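Local coordinates for protein TlmII (Streptoalloteichus hindustanus, PDB 4HVM) that takes part in tallysomycin biosynthesis, belongs to the condensation-domain family of nonribosomal peptide synthesis and probably binds phosphopantetheine, at residues R198-P203 with V343-V348; R352-W357 with D413-D418; T297-F302 with L333-V338. One frame throughout, in Å; residues are numbered along the deposited sequence.

From the N terminus, the turn 198-203 that follows helix 185-198 opens contact 1. Strand 297-305 then opens contact 3, which closes when the chain returns through helix 314-330 to the start of helix 335-344. The far end of that helix closes contact 1, so contact 3 is nested within it. Contact 2 follows in series: 352-357 opens it and 413-418 closes it at the start of strand 417-424. Contacts 2 and 3 both reach the six-stranded sheet, and helix 335-344 serves contacts 1 and 3. Trp357 joins all three sites, packing on Leu199, Leu202, Val301 and Val338 and bonding to the Tyr335 hydroxyl.

Contact 1. Residues R198-P203 with V343-V348; sequences RLPALP and VDLGVV. With SO4 (sulfate ion), chain E.
Sulfate O3 is gripped twice by the guanidinium of Arg198: it accepts from Arg198 NH2 at 2.6 Å, 161° at the hydrogen, and weakly from Arg198 NH1 at 3.1 Å. The stronger bond of Arg198 NH1 goes to sulfate O4, at 2.8 Å, so the anion is met at the edge of the guanidinium. The ion was probably acquired from the crystallisation liquor. Arg198 NH2 is held by Trp194 O as well, and the chain, extended from CG to NE, leads away from the packing between the two segments.

In that packing, Val347 CG1 and CG2 each lie 3.7 Å from Leu199 O, so the forked end of the valine straddles the carbonyl. The same oxygen, Leu199 O, also takes a weak backbone bond from Leu202 N at 3.3 Å. The fork is set by chi1 of 177°, which carries CG1 opposite the backbone N and leaves CG2 beside it. From there Val347 CG2 also reaches Pro200 CA at 4.0 Å, consistent with Pro200 and Val347 being the nearest backbone pair. The second apolar touch comes from Leu345, whose CD1 approaches Leu199 CB at 4.1 Å and, more loosely, the CD of the Pro200 ring. These contacts bury a modest 189 Å², and the joint across the two segments is apolar.

Arg356 fastens the same region from contact 2, bonding to Leu202 O and packing on Val347. The turn after helix 185-198 is thereby packed against the C-terminal end of helix 335-344, where Gly346, with phi of 70° and two bonds back into the last turn, forms a Schellman motif.

Contact 2. Residues R352-W357 with D413-D418; sequences RVAARW and DGTTTD
Asp413 reaches Ala354 and Val353 with the inner part of its side chain and turns its polar tip back on its own segment. Its CB lies 4.2 Å from Val353 CG2, the two side chains crossing at about a right angle. One atom further, CG stands 4.0 Å from the methyl CB of Ala354, and OD2 lies near the same methyl. Chi1 of 63° places the carboxylate between backbone N and carbonyl carbon, from where OD1 can reach forward along the chain. There it takes two bonds from the same face of its plane, from Thr415 N at 3.0 Å and from Thr415 OG1 at 2.9 Å. The backbone bond is nearly straight, 166° at the hydrogen, and the pair fixes the rotation of the carboxylate.

The backbone of Asp413 makes the direct polar link between segments: Ala354 N donates to Asp413 O at 2.9 Å and 155°. Arg352 CA adds a CH...O contact to Asp413 O at 3.3 Å. Arg352 then passes its CD over Gly414 CA, 4.1 Å away, while its guanidinium forms a salt bridge with Asp410. A water donates to both Trp357 O and Thr415 OG1, giving a second, indirect polar bridge.

Ala354 also touches Tyr335 of helix 335-344, and Thr416 and Thr417 go on to pair with Asp358. The arrangement thus combines a type I beta turn, Arg352 to Ala355, with an Asx turn at Asp413, docked where strand 417-424 enters the six-stranded sheet beside strand 359-361.

Contact 3. Residues T297-F302 with L333-V338; sequences TDRVVF and LPYHDV
Tyr335 meets three residues of the strand at once, Asp298, Arg299 and Val301. The guanidinium of Arg299 lies over one face of its ring, with the planes 33° apart. Tyr335 CE2 sits above the centre of the guanidinium, 3.4 Å from Arg299 NH2, whereas Arg299 NE stands over the ring nearer its rim. The overlap is therefore tilted and offset. A bend at chi3, -73°, folds the end of the arginine onto the ring, and its CB touches the base of the ring at Tyr335 CD1, 3.8 Å away. At the ring edge, Val301 CG2 comes within 3.7 Å of Tyr335 CE1.

The backbone is gripped separately. Asp298 OD2 accepts from Tyr335 N at 3.2 Å with an angle of 158° at the hydrogen, using its syn lone pair. Pro334 occupies the N-cap position, so this bond is made to the first turn of helix 335-344. Arg299 O and Leu333 O are joined by a water that donates to each, 2.8 Å from either oxygen, which ties the strand to the residues just ahead of the helix.

Further out, Tyr332 OH also bonds to Asp298 OD2, giving that oxygen a second protein partner. The far end of Tyr335 is anchored by its hydroxyl, hydrogen-bonded to Trp357 NE1, so both ends of the tyrosine are fixed. Strand 297-305 is itself positioned by backbone bonds to strand 274-282, such as Asp298 with Val281 and Val300 with Thr279.

Chemically, the N-terminal turn of the helix, with the two bonds to Asp298 OD2, would probably favour the charged form of the carboxylate, while the tilted face-to-face packing of the guanidinium on the tyrosine ring may bring some electrostatic gain.

Contact 1. Residues R198-P203 with V343-V348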
ATOM      1  N   ARG A 198       2.574 -26.113  -4.739  1.00 26.59           N
ATOM      2  CA  ARG A 198       2.591 -25.688  -3.339  1.00 28.26           C
ATOM      3  C   ARG A 198       1.246 -25.214  -2.784  1.00 32.05           C
ATOM      4  O   ARG A 198       0.971 -25.386  -1.597  1.00 34.85           O
ATOM      5  CB  ARG A 198       3.669 -24.624  -3.126  1.00 18.15           C
ATOM      6  CG  ARG A 198       5.064 -25.216  -3.067  1.00 22.86           C
ATOM      7  CD  ARG A 198       6.141 -24.166  -3.233  1.00 28.84           C
ATOM      8  NE  ARG A 198       7.472 -24.766  -3.258  1.00 31.63           N
ATOM      9  CZ  ARG A 198       7.998 -25.378  -4.314  1.00 33.27           C
ATOM     10  NH1 ARG A 198       9.219 -25.892  -4.241  1.00 41.92           N
ATOM     11  NH2 ARG A 198       7.307 -25.478  -5.444  1.00 25.65           N
ATOM     12  N   LEU A 199       0.418 -24.623  -3.640  1.00 26.14           N
ATOM     13  CA  LEU A 199      -0.904 -24.142  -3.230  1.00 23.81           C
ATOM     14  C   LEU A 199      -1.807 -25.171  -2.523  1.00 28.41           C
ATOM     15  O   LEU A 199      -2.455 -24.833  -1.532  1.00 37.61           O
ATOM     16  CB  LEU A 199      -1.643 -23.491  -4.406  1.00 19.24           C
ATOM     17  CG  LEU A 199      -1.195 -22.081  -4.794  1.00 22.89           C
ATOM     18  CD1 LEU A 199      -1.984 -21.566  -5.989  1.00 20.21           C
ATOM     19  CD2 LEU A 199      -1.325 -21.129  -3.613  1.00 22.30           C
ATOM     20  N   PRO A 200      -1.868 -26.421  -3.027  1.00 25.13           N
ATOM     21  CA  PRO A 200      -2.720 -27.387  -2.321  1.00 26.68           C
ATOM     22  C   PRO A 200      -2.209 -27.744  -0.927  1.00 30.11           C
ATOM     23  O   PRO A 200      -2.996 -28.173  -0.084  1.00 39.18           O
ATOM     24  CB  PRO A 200      -2.665 -28.625  -3.223  1.00 24.29           C
ATOM     25  CG  PRO A 200      -2.315 -28.103  -4.567  1.00 23.54           C
ATOM     26  CD  PRO A 200      -1.373 -26.974  -4.302  1.00 21.77           C
ATOM     27  N   ALA A 201      -0.913 -27.572  -0.690  1.00 26.10           N
ATOM     28  CA  ALA A 201      -0.312 -27.975   0.577  1.00 31.01           C
ATOM     29  C   ALA A 201      -0.433 -26.904   1.659  1.00 35.24           C
ATOM     30  O   ALA A 201      -0.078 -27.138   2.813  1.00 37.65           O
ATOM     31  CB  ALA A 201       1.144 -28.356   0.370  1.00 32.70           C
ATOM     32  N   LEU A 202      -0.931 -25.731   1.285  1.00 34.66           N
ATOM     33  CA  LEU A 202      -1.117 -24.644   2.241  1.00 32.48           C
ATOM     34  C   LEU A 202      -2.078 -25.054   3.353  1.00 39.44           C
ATOM     35  O   LEU A 202      -3.189 -25.507   3.080  1.00 49.11           O
ATOM     36  CB  LEU A 202      -1.636 -23.388   1.539  1.00 25.65           C
ATOM     37  CG  LEU A 202      -0.630 -22.283   1.219  1.00 20.96           C
ATOM     38  CD1 LEU A 202       0.516 -22.807   0.379  1.00 17.44           C
ATOM     39  CD2 LEU A 202      -1.311 -21.124   0.514  1.00 22.85           C
ATOM     40  N   PRO A 203      -1.648 -24.892   4.613  1.00 33.49           N
ATOM     41  CA  PRO A 203      -2.453 -25.249   5.788  1.00 37.10           C
ATOM     42  C   PRO A 203      -3.760 -24.463   5.866  1.00 40.07           C
ATOM     43  O   PRO A 203      -3.852 -23.354   5.340  1.00 43.13           O
ATOM     44  CB  PRO A 203      -1.541 -24.887   6.963  1.00 22.71           C
ATOM     45  CG  PRO A 203      -0.568 -23.898   6.407  1.00 35.20           C
ATOM     46  CD  PRO A 203      -0.348 -24.311   4.989  1.00 32.17           C
ATOM     47  N   VAL A 343      -7.873 -20.612  -7.063  1.00 30.01           N
ATOM     48  CA  VAL A 343      -9.299 -20.816  -7.278  1.00 30.74           C
ATOM     49  C   VAL A 343      -9.552 -22.049  -8.136  1.00 34.23           C
ATOM     50  O   VAL A 343     -10.418 -22.865  -7.819  1.00 39.19           O
ATOM     51  CB  VAL A 343      -9.953 -19.583  -7.935  1.00 30.24           C
ATOM     52  CG1 VAL A 343     -11.317 -19.937  -8.501  1.00 30.16           C
ATOM     53  CG2 VAL A 343     -10.062 -18.448  -6.929  1.00 25.84           C
ATOM     54  N   ASP A 344      -8.787 -22.183  -9.216  1.00 41.51           N
ATOM     55  CA  ASP A 344      -8.927 -23.321 -10.124  1.00 51.92           C
ATOM     56  C   ASP A 344      -8.590 -24.640  -9.435  1.00 43.47           C
ATOM     57  O   ASP A 344      -9.221 -25.664  -9.691  1.00 46.58           O
ATOM     58  CB  ASP A 344      -8.038 -23.144 -11.359  1.00 62.67           C
ATOM     59  CG  ASP A 344      -8.430 -21.942 -12.196  1.00 71.11           C
ATOM     60  OD1 ASP A 344      -9.569 -21.448 -12.045  1.00 70.74           O
ATOM     61  OD2 ASP A 344      -7.598 -21.496 -13.014  1.00 78.50           O
ATOM     62  N   LEU A 345      -7.593 -24.608  -8.558  1.00 40.35           N
ATOM     63  CA  LEU A 345      -7.184 -25.797  -7.822  1.00 39.33           C
ATOM     64  C   LEU A 345      -8.115 -26.077  -6.640  1.00 46.33           C
ATOM     65  O   LEU A 345      -7.912 -27.035  -5.892  1.00 49.52           O
ATOM     66  CB  LEU A 345      -5.740 -25.649  -7.341  1.00 36.00           C
ATOM     67  CG  LEU A 345      -4.684 -25.385  -8.417  1.00 31.65           C
ATOM     68  CD1 LEU A 345      -3.323 -25.161  -7.785  1.00 30.94           C
ATOM     69  CD2 LEU A 345      -4.622 -26.526  -9.417  1.00 31.66           C
ATOM     70  N   GLY A 346      -9.129 -25.230  -6.476  1.00 48.03           N
ATOM     71  CA  GLY A 346     -10.134 -25.418  -5.443  1.00 29.54           C
ATOM     72  C   GLY A 346      -9.617 -25.190  -4.038  1.00 37.49           C
ATOM     73  O   GLY A 346     -10.195 -25.677  -3.067  1.00 35.19           O
ATOM     74  N   VAL A 347      -8.521 -24.449  -3.931  1.00 39.01           N
ATOM     75  CA  VAL A 347      -7.924 -24.153  -2.635  1.00 38.71           C
ATOM     76  C   VAL A 347      -8.730 -23.082  -1.904  1.00 40.75           C
ATOM     77  O   VAL A 347      -8.957 -23.179  -0.698  1.00 45.60           O
ATOM     78  CB  VAL A 347      -6.457 -23.710  -2.783  1.00 32.36           C
ATOM     79  CG1 VAL A 347      -5.875 -23.325  -1.434  1.00 30.65           C
ATOM     80  CG2 VAL A 347      -5.635 -24.818  -3.423  1.00 26.48           C
ATOM     81  N   VAL A 348      -9.170 -22.066  -2.639  1.00 36.87           N
ATOM     82  CA  VAL A 348      -9.980 -20.998  -2.064  1.00 35.52           C
ATOM     83  C   VAL A 348     -11.216 -20.716  -2.912  1.00 47.00           C
ATOM     84  O   VAL A 348     -11.246 -21.020  -4.105  1.00 52.04           O
ATOM     85  CB  VAL A 348      -9.179 -19.693  -1.910  1.00 27.78           C
ATOM     86  CG1 VAL A 348      -8.077 -19.862  -0.878  1.00 22.61           C
ATOM     87  CG2 VAL A 348      -8.607 -19.256  -3.253  1.00 25.40           C
TER
HETATM   88  S   SO4 E 501      10.097 -27.406  -7.278  1.00 76.93           S
HETATM   89  O1  SO4 E 501       9.913 -28.848  -7.137  1.00 82.02           O
HETATM   90  O2  SO4 E 501      10.713 -27.087  -8.566  1.00 74.20           O
HETATM   91  O3  SO4 E 501       8.787 -26.765  -7.211  1.00 80.82           O
HETATM   92  O4  SO4 E 501      10.959 -26.933  -6.197  1.00 67.30           O

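Contact 2. Residues R352-W357 with D413-D418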
ATOM      1  N   ARG A 352     -13.364 -15.104  -0.618  1.00 31.20           N
ATOM      2  CA  ARG A 352     -12.398 -15.451   0.425  1.00 32.14           C
ATOM      3  C   ARG A 352     -11.101 -16.005  -0.171  1.00 36.29           C
ATOM      4  O   ARG A 352     -10.713 -17.137   0.118  1.00 40.75           O
ATOM      5  CB  ARG A 352     -12.996 -16.491   1.373  1.00 33.04           C
ATOM      6  CG  ARG A 352     -14.318 -16.094   1.998  1.00 34.76           C
ATOM      7  CD  ARG A 352     -14.124 -15.125   3.152  1.00 37.45           C
ATOM      8  NE  ARG A 352     -15.381 -14.880   3.855  1.00 43.74           N
ATOM      9  CZ  ARG A 352     -16.250 -13.931   3.522  1.00 49.89           C
ATOM     10  NH1 ARG A 352     -16.002 -13.127   2.496  1.00 45.28           N
ATOM     11  NH2 ARG A 352     -17.371 -13.785   4.218  1.00 54.72           N
ATOM     12  N   VAL A 353     -10.428 -15.202  -0.991  1.00 33.59           N
ATOM     13  CA  VAL A 353      -9.241 -15.658  -1.716  1.00 30.45           C
ATOM     14  C   VAL A 353      -7.968 -15.651  -0.870  1.00 29.17           C
ATOM     15  O   VAL A 353      -6.958 -16.242  -1.255  1.00 28.61           O
ATOM     16  CB  VAL A 353      -9.001 -14.828  -2.992  1.00 27.96           C
ATOM     17  CG1 VAL A 353     -10.149 -15.009  -3.971  1.00 21.32           C
ATOM     18  CG2 VAL A 353      -8.818 -13.356  -2.643  1.00 19.60           C
ATOM     19  N   ALA A 354      -8.017 -14.979   0.275  1.00 25.61           N
ATOM     20  CA  ALA A 354      -6.842 -14.856   1.134  1.00 24.02           C
ATOM     21  C   ALA A 354      -6.971 -15.673   2.416  1.00 22.85           C
ATOM     22  O   ALA A 354      -6.217 -15.469   3.364  1.00 20.90           O
ATOM     23  CB  ALA A 354      -6.579 -13.392   1.464  1.00 18.15           C
ATOM     24  N   ALA A 355      -7.920 -16.603   2.436  1.00 22.14           N
ATOM     25  CA  ALA A 355      -8.190 -17.410   3.624  1.00 22.90           C
ATOM     26  C   ALA A 355      -6.986 -18.239   4.061  1.00 27.18           C
ATOM     27  O   ALA A 355      -6.822 -18.531   5.246  1.00 31.01           O
ATOM     28  CB  ALA A 355      -9.390 -18.308   3.388  1.00 21.43           C
ATOM     29  N   ARG A 356      -6.146 -18.612   3.100  1.00 20.61           N
ATOM     30  CA  ARG A 356      -4.993 -19.466   3.375  1.00 20.84           C
ATOM     31  C   ARG A 356      -3.726 -18.652   3.627  1.00 24.23           C
ATOM     32  O   ARG A 356      -2.670 -19.206   3.931  1.00 28.31           O
ATOM     33  CB  ARG A 356      -4.771 -20.453   2.229  1.00 30.72           C
ATOM     34  CG  ARG A 356      -5.992 -21.301   1.901  1.00 37.72           C
ATOM     35  CD  ARG A 356      -6.287 -22.342   2.975  1.00 44.88           C
ATOM     36  NE  ARG A 356      -5.658 -23.623   2.663  1.00 56.98           N
ATOM     37  CZ  ARG A 356      -6.239 -24.600   1.972  1.00 63.36           C
ATOM     38  NH1 ARG A 356      -7.479 -24.464   1.522  1.00 59.26           N
ATOM     39  NH2 ARG A 356      -5.576 -25.724   1.735  1.00 71.49           N
ATOM     40  N   TRP A 357      -3.837 -17.336   3.481  1.00 20.38           N
ATOM     41  CA  TRP A 357      -2.770 -16.418   3.873  1.00 18.73           C
ATOM     42  C   TRP A 357      -3.376 -15.163   4.495  1.00 28.36           C
ATOM     43  O   TRP A 357      -3.152 -14.049   4.027  1.00 17.70           O
ATOM     44  CB  TRP A 357      -1.850 -16.073   2.691  1.00 18.54           C
ATOM     45  CG  TRP A 357      -2.550 -15.661   1.420  1.00 24.09           C
ATOM     46  CD1 TRP A 357      -3.062 -14.429   1.126  1.00 24.31           C
ATOM     47  CD2 TRP A 357      -2.786 -16.475   0.265  1.00 19.16           C
ATOM     48  NE1 TRP A 357      -3.614 -14.431  -0.131  1.00 24.52           N
ATOM     49  CE2 TRP A 357      -3.457 -15.675  -0.681  1.00 29.86           C
ATOM     50  CE3 TRP A 357      -2.501 -17.805  -0.059  1.00 19.90           C
ATOM     51  CZ2 TRP A 357      -3.847 -16.161  -1.928  1.00 19.67           C
ATOM     52  CZ3 TRP A 357      -2.889 -18.286  -1.297  1.00 21.17           C
ATOM     53  CH2 TRP A 357      -3.554 -17.466  -2.216  1.00 22.87           C
ATOM     54  N   ASP A 413     -11.828 -10.355   1.700  1.00 33.44           N
ATOM     55  CA  ASP A 413     -10.953 -11.389   1.140  1.00 26.03           C
ATOM     56  C   ASP A 413     -10.583 -12.499   2.121  1.00 25.26           C
ATOM     57  O   ASP A 413     -10.019 -13.519   1.726  1.00 32.79           O
ATOM     58  CB  ASP A 413      -9.689 -10.785   0.502  1.00 31.51           C
ATOM     59  CG  ASP A 413      -8.798 -10.057   1.505  1.00 35.79           C
ATOM     60  OD1 ASP A 413      -9.086 -10.092   2.720  1.00 40.13           O
ATOM     61  OD2 ASP A 413      -7.794  -9.453   1.067  1.00 27.82           O
ATOM     62  N   GLY A 414     -10.892 -12.296   3.398  1.00 23.34           N
ATOM     63  CA  GLY A 414     -10.641 -13.312   4.401  1.00 29.18           C
ATOM     64  C   GLY A 414      -9.495 -12.988   5.338  1.00 32.05           C
ATOM     65  O   GLY A 414      -9.217 -13.749   6.267  1.00 31.81           O
ATOM     66  N   THR A 415      -8.823 -11.866   5.098  1.00 27.99           N
ATOM     67  CA  THR A 415      -7.726 -11.443   5.961  1.00 21.88           C
ATOM     68  C   THR A 415      -8.248 -11.114   7.354  1.00 26.52           C
ATOM     69  O   THR A 415      -9.158 -10.300   7.510  1.00 27.31           O
ATOM     70  CB  THR A 415      -6.983 -10.225   5.386  1.00 22.36           C
ATOM     71  OG1 THR A 415      -6.525 -10.527   4.061  1.00 28.05           O
ATOM     72  CG2 THR A 415      -5.788  -9.863   6.261  1.00 23.33           C
ATOM     73  N   THR A 416      -7.677 -11.765   8.363  1.00 25.13           N
ATOM     74  CA  THR A 416      -8.129 -11.584   9.739  1.00 25.47           C
ATOM     75  C   THR A 416      -7.204 -10.685  10.549  1.00 24.28           C
ATOM     76  O   THR A 416      -7.637 -10.036  11.498  1.00 30.07           O
ATOM     77  CB  THR A 416      -8.297 -12.929  10.469  1.00 27.96           C
ATOM     78  OG1 THR A 416      -7.063 -13.659  10.429  1.00 26.13           O
ATOM     79  CG2 THR A 416      -9.399 -13.747   9.817  1.00 26.30           C
ATOM     80  N   THR A 417      -5.930 -10.654  10.178  1.00 27.75           N
ATOM     81  CA  THR A 417      -4.969  -9.779  10.838  1.00 22.70           C
ATOM     82  C   THR A 417      -4.303  -8.868   9.814  1.00 27.34           C
ATOM     83  O   THR A 417      -3.526  -9.324   8.973  1.00 36.59           O
ATOM     84  CB  THR A 417      -3.895 -10.582  11.598  1.00 25.05           C
ATOM     85  OG1 THR A 417      -4.521 -11.406  12.590  1.00 36.93           O
ATOM     86  CG2 THR A 417      -2.904  -9.646  12.275  1.00 19.74           C
ATOM     87  N   ASP A 418      -4.622  -7.580   9.885  1.00 22.58           N
ATOM     88  CA  ASP A 418      -4.062  -6.596   8.968  1.00 29.89           C
ATOM     89  C   ASP A 418      -3.173  -5.614   9.727  1.00 26.55           C
ATOM     90  O   ASP A 418      -3.618  -4.966  10.672  1.00 33.47           O
ATOM     91  CB  ASP A 418      -5.181  -5.847   8.247  1.00 43.16           C
ATOM     92  CG  ASP A 418      -4.694  -5.124   7.009  1.00 57.32           C
ATOM     93  OD1 ASP A 418      -4.072  -4.049   7.152  1.00 67.13           O
ATOM     94  OD2 ASP A 418      -4.936  -5.634   5.895  1.00 59.97           O
TER
HETATM   95  O   HOH W   1      -3.638 -11.549   3.347  1.00 29.12           O

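Contact 3. Residues T297-F302 with L333-V338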
ATOM      1  N   THR A 297       3.512  -1.836  -7.727  1.00 12.72           N
ATOM      2  CA  THR A 297       3.597  -2.539  -6.456  1.00 18.98           C
ATOM      3  C   THR A 297       2.670  -3.747  -6.481  1.00 17.96           C
ATOM      4  O   THR A 297       1.506  -3.639  -6.867  1.00 22.18           O
ATOM      5  CB  THR A 297       3.216  -1.629  -5.273  1.00 21.81           C
ATOM      6  OG1 THR A 297       4.066  -0.475  -5.260  1.00 23.51           O
ATOM      7  CG2 THR A 297       3.360  -2.380  -3.958  1.00 13.35           C
ATOM      8  N   ASP A 298       3.195  -4.897  -6.074  1.00  9.28           N
ATOM      9  CA  ASP A 298       2.424  -6.131  -6.073  1.00  9.27           C
ATOM     10  C   ASP A 298       2.583  -6.868  -4.749  1.00 24.56           C
ATOM     11  O   ASP A 298       3.523  -6.616  -3.998  1.00 27.58           O
ATOM     12  CB  ASP A 298       2.864  -7.025  -7.229  1.00 15.52           C
ATOM     13  CG  ASP A 298       1.876  -8.136  -7.518  1.00 26.59           C
ATOM     14  OD1 ASP A 298       0.673  -7.977  -7.211  1.00 30.36           O
ATOM     15  OD2 ASP A 298       2.308  -9.170  -8.065  1.00 30.93           O
ATOM     16  N   ARG A 299       1.656  -7.778  -4.468  1.00 20.29           N
ATOM     17  CA  ARG A 299       1.687  -8.555  -3.234  1.00 18.81           C
ATOM     18  C   ARG A 299       2.289  -9.943  -3.449  1.00 22.80           C
ATOM     19  O   ARG A 299       2.000 -10.608  -4.444  1.00 27.20           O
ATOM     20  CB  ARG A 299       0.277  -8.679  -2.654  1.00 17.99           C
ATOM     21  CG  ARG A 299      -0.259  -7.393  -2.052  1.00 25.76           C
ATOM     22  CD  ARG A 299      -1.719  -7.543  -1.650  1.00 25.00           C
ATOM     23  NE  ARG A 299      -2.605  -7.581  -2.810  1.00 25.86           N
ATOM     24  CZ  ARG A 299      -3.923  -7.746  -2.742  1.00 31.92           C
ATOM     25  NH1 ARG A 299      -4.517  -7.898  -1.565  1.00 32.89           N
ATOM     26  NH2 ARG A 299      -4.647  -7.762  -3.853  1.00 38.24           N
ATOM     27  N   VAL A 300       3.133 -10.369  -2.516  1.00 14.67           N
ATOM     28  CA  VAL A 300       3.681 -11.722  -2.546  1.00 16.17           C
ATOM     29  C   VAL A 300       3.221 -12.524  -1.329  1.00 19.78           C
ATOM     30  O   VAL A 300       3.078 -11.981  -0.235  1.00 28.65           O
ATOM     31  CB  VAL A 300       5.222 -11.721  -2.641  1.00 15.42           C
ATOM     32  CG1 VAL A 300       5.669 -11.015  -3.908  1.00 21.29           C
ATOM     33  CG2 VAL A 300       5.837 -11.060  -1.424  1.00 19.44           C
ATOM     34  N   VAL A 301       2.975 -13.814  -1.531  1.00 19.90           N
ATOM     35  CA  VAL A 301       2.565 -14.697  -0.446  1.00  9.12           C
ATOM     36  C   VAL A 301       3.724 -15.611  -0.064  1.00 16.00           C
ATOM     37  O   VAL A 301       4.262 -16.326  -0.908  1.00 26.71           O
ATOM     38  CB  VAL A 301       1.353 -15.550  -0.851  1.00 17.41           C
ATOM     39  CG1 VAL A 301       0.972 -16.502   0.270  1.00 18.34           C
ATOM     40  CG2 VAL A 301       0.183 -14.654  -1.226  1.00 21.53           C
ATOM     41  N   PHE A 302       4.118 -15.574   1.206  1.00 13.00           N
ATOM     42  CA  PHE A 302       5.238 -16.382   1.685  1.00 17.93           C
ATOM     43  C   PHE A 302       4.916 -17.036   3.021  1.00 17.71           C
ATOM     44  O   PHE A 302       4.054 -16.562   3.759  1.00 21.36           O
ATOM     45  CB  PHE A 302       6.512 -15.539   1.804  1.00 16.34           C
ATOM     46  CG  PHE A 302       6.435 -14.458   2.843  1.00 10.93           C
ATOM     47  CD1 PHE A 302       5.779 -13.268   2.578  1.00 10.89           C
ATOM     48  CD2 PHE A 302       7.035 -14.624   4.081  1.00 12.01           C
ATOM     49  CE1 PHE A 302       5.711 -12.275   3.532  1.00 14.59           C
ATOM     50  CE2 PHE A 302       6.972 -13.634   5.034  1.00 12.18           C
ATOM     51  CZ  PHE A 302       6.310 -12.459   4.761  1.00 16.63           C
ATOM     52  N   LEU A 333       5.273 -14.801  -8.844  1.00 16.06           N
ATOM     53  CA  LEU A 333       4.116 -14.908  -9.720  1.00 17.97           C
ATOM     54  C   LEU A 333       3.109 -13.880  -9.223  1.00 18.12           C
ATOM     55  O   LEU A 333       2.799 -13.850  -8.029  1.00 23.35           O
ATOM     56  CB  LEU A 333       3.521 -16.315  -9.661  1.00 16.50           C
ATOM     57  CG  LEU A 333       2.344 -16.615 -10.592  1.00 18.65           C
ATOM     58  CD1 LEU A 333       2.804 -16.716 -12.040  1.00 14.94           C
ATOM     59  CD2 LEU A 333       1.624 -17.885 -10.165  1.00 18.74           C
ATOM     60  N   PRO A 334       2.618 -13.017 -10.128  1.00 13.94           N
ATOM     61  CA  PRO A 334       1.699 -11.928  -9.779  1.00 16.97           C
ATOM     62  C   PRO A 334       0.550 -12.395  -8.886  1.00 22.26           C
ATOM     63  O   PRO A 334      -0.023 -13.461  -9.122  1.00 22.44           O
ATOM     64  CB  PRO A 334       1.176 -11.472 -11.140  1.00 13.64           C
ATOM     65  CG  PRO A 334       2.289 -11.776 -12.081  1.00 16.13           C
ATOM     66  CD  PRO A 334       2.898 -13.059 -11.575  1.00 17.10           C
ATOM     67  N   TYR A 335       0.238 -11.598  -7.867  1.00 17.29           N
ATOM     68  CA  TYR A 335      -0.749 -11.971  -6.858  1.00 15.60           C
ATOM     69  C   TYR A 335      -2.092 -12.359  -7.456  1.00 16.86           C
ATOM     70  O   TYR A 335      -2.743 -13.284  -6.974  1.00 21.88           O
ATOM     71  CB  TYR A 335      -0.936 -10.841  -5.846  1.00 16.41           C
ATOM     72  CG  TYR A 335      -1.853 -11.190  -4.698  1.00 10.79           C
ATOM     73  CD1 TYR A 335      -1.389 -11.920  -3.615  1.00 17.61           C
ATOM     74  CD2 TYR A 335      -3.181 -10.782  -4.692  1.00 11.40           C
ATOM     75  CE1 TYR A 335      -2.219 -12.239  -2.563  1.00 18.86           C
ATOM     76  CE2 TYR A 335      -4.023 -11.097  -3.642  1.00 11.64           C
ATOM     77  CZ  TYR A 335      -3.536 -11.825  -2.580  1.00 28.24           C
ATOM     78  OH  TYR A 335      -4.369 -12.143  -1.532  1.00 35.58           O
ATOM     79  N   HIS A 336      -2.500 -11.657  -8.507  1.00 13.11           N
ATOM     80  CA  HIS A 336      -3.758 -11.966  -9.172  1.00 14.39           C
ATOM     81  C   HIS A 336      -3.677 -13.305  -9.897  1.00 22.22           C
ATOM     82  O   HIS A 336      -4.661 -14.039  -9.968  1.00 24.09           O
ATOM     83  CB  HIS A 336      -4.160 -10.845 -10.136  1.00 14.94           C
ATOM     84  CG  HIS A 336      -3.191 -10.624 -11.254  1.00 31.24           C
ATOM     85  ND1 HIS A 336      -3.264 -11.310 -12.447  1.00 37.03           N
ATOM     86  CD2 HIS A 336      -2.135  -9.784 -11.366  1.00 27.45           C
ATOM     87  CE1 HIS A 336      -2.290 -10.908 -13.244  1.00 37.10           C
ATOM     88  NE2 HIS A 336      -1.590  -9.984 -12.612  1.00 31.72           N
ATOM     89  N   ASP A 337      -2.495 -13.625 -10.418  1.00 20.09           N
ATOM     90  CA  ASP A 337      -2.276 -14.902 -11.087  1.00 20.97           C
ATOM     91  C   ASP A 337      -2.248 -16.038 -10.073  1.00 24.69           C
ATOM     92  O   ASP A 337      -2.662 -17.158 -10.373  1.00 29.06           O
ATOM     93  CB  ASP A 337      -0.980 -14.879 -11.898  1.00 21.18           C
ATOM     94  CG  ASP A 337      -1.119 -14.103 -13.194  1.00 34.20           C
ATOM     95  OD1 ASP A 337      -2.172 -14.234 -13.858  1.00 38.09           O
ATOM     96  OD2 ASP A 337      -0.174 -13.365 -13.551  1.00 35.76           O
ATOM     97  N   VAL A 338      -1.759 -15.743  -8.871  1.00 17.81           N
ATOM     98  CA  VAL A 338      -1.760 -16.714  -7.782  1.00 16.78           C
ATOM     99  C   VAL A 338      -3.186 -16.979  -7.311  1.00 28.10           C
ATOM    100  O   VAL A 338      -3.576 -18.128  -7.108  1.00 31.85           O
ATOM    101  CB  VAL A 338      -0.894 -16.240  -6.596  1.00 13.12           C
ATOM    102  CG1 VAL A 338      -1.126 -17.116  -5.377  1.00 13.22           C
ATOM    103  CG2 VAL A 338       0.573 -16.246  -6.979  1.00 27.00           C
TER
HETATM  104  O   HOH W   2       2.381 -13.301  -5.266  1.00 10.85           O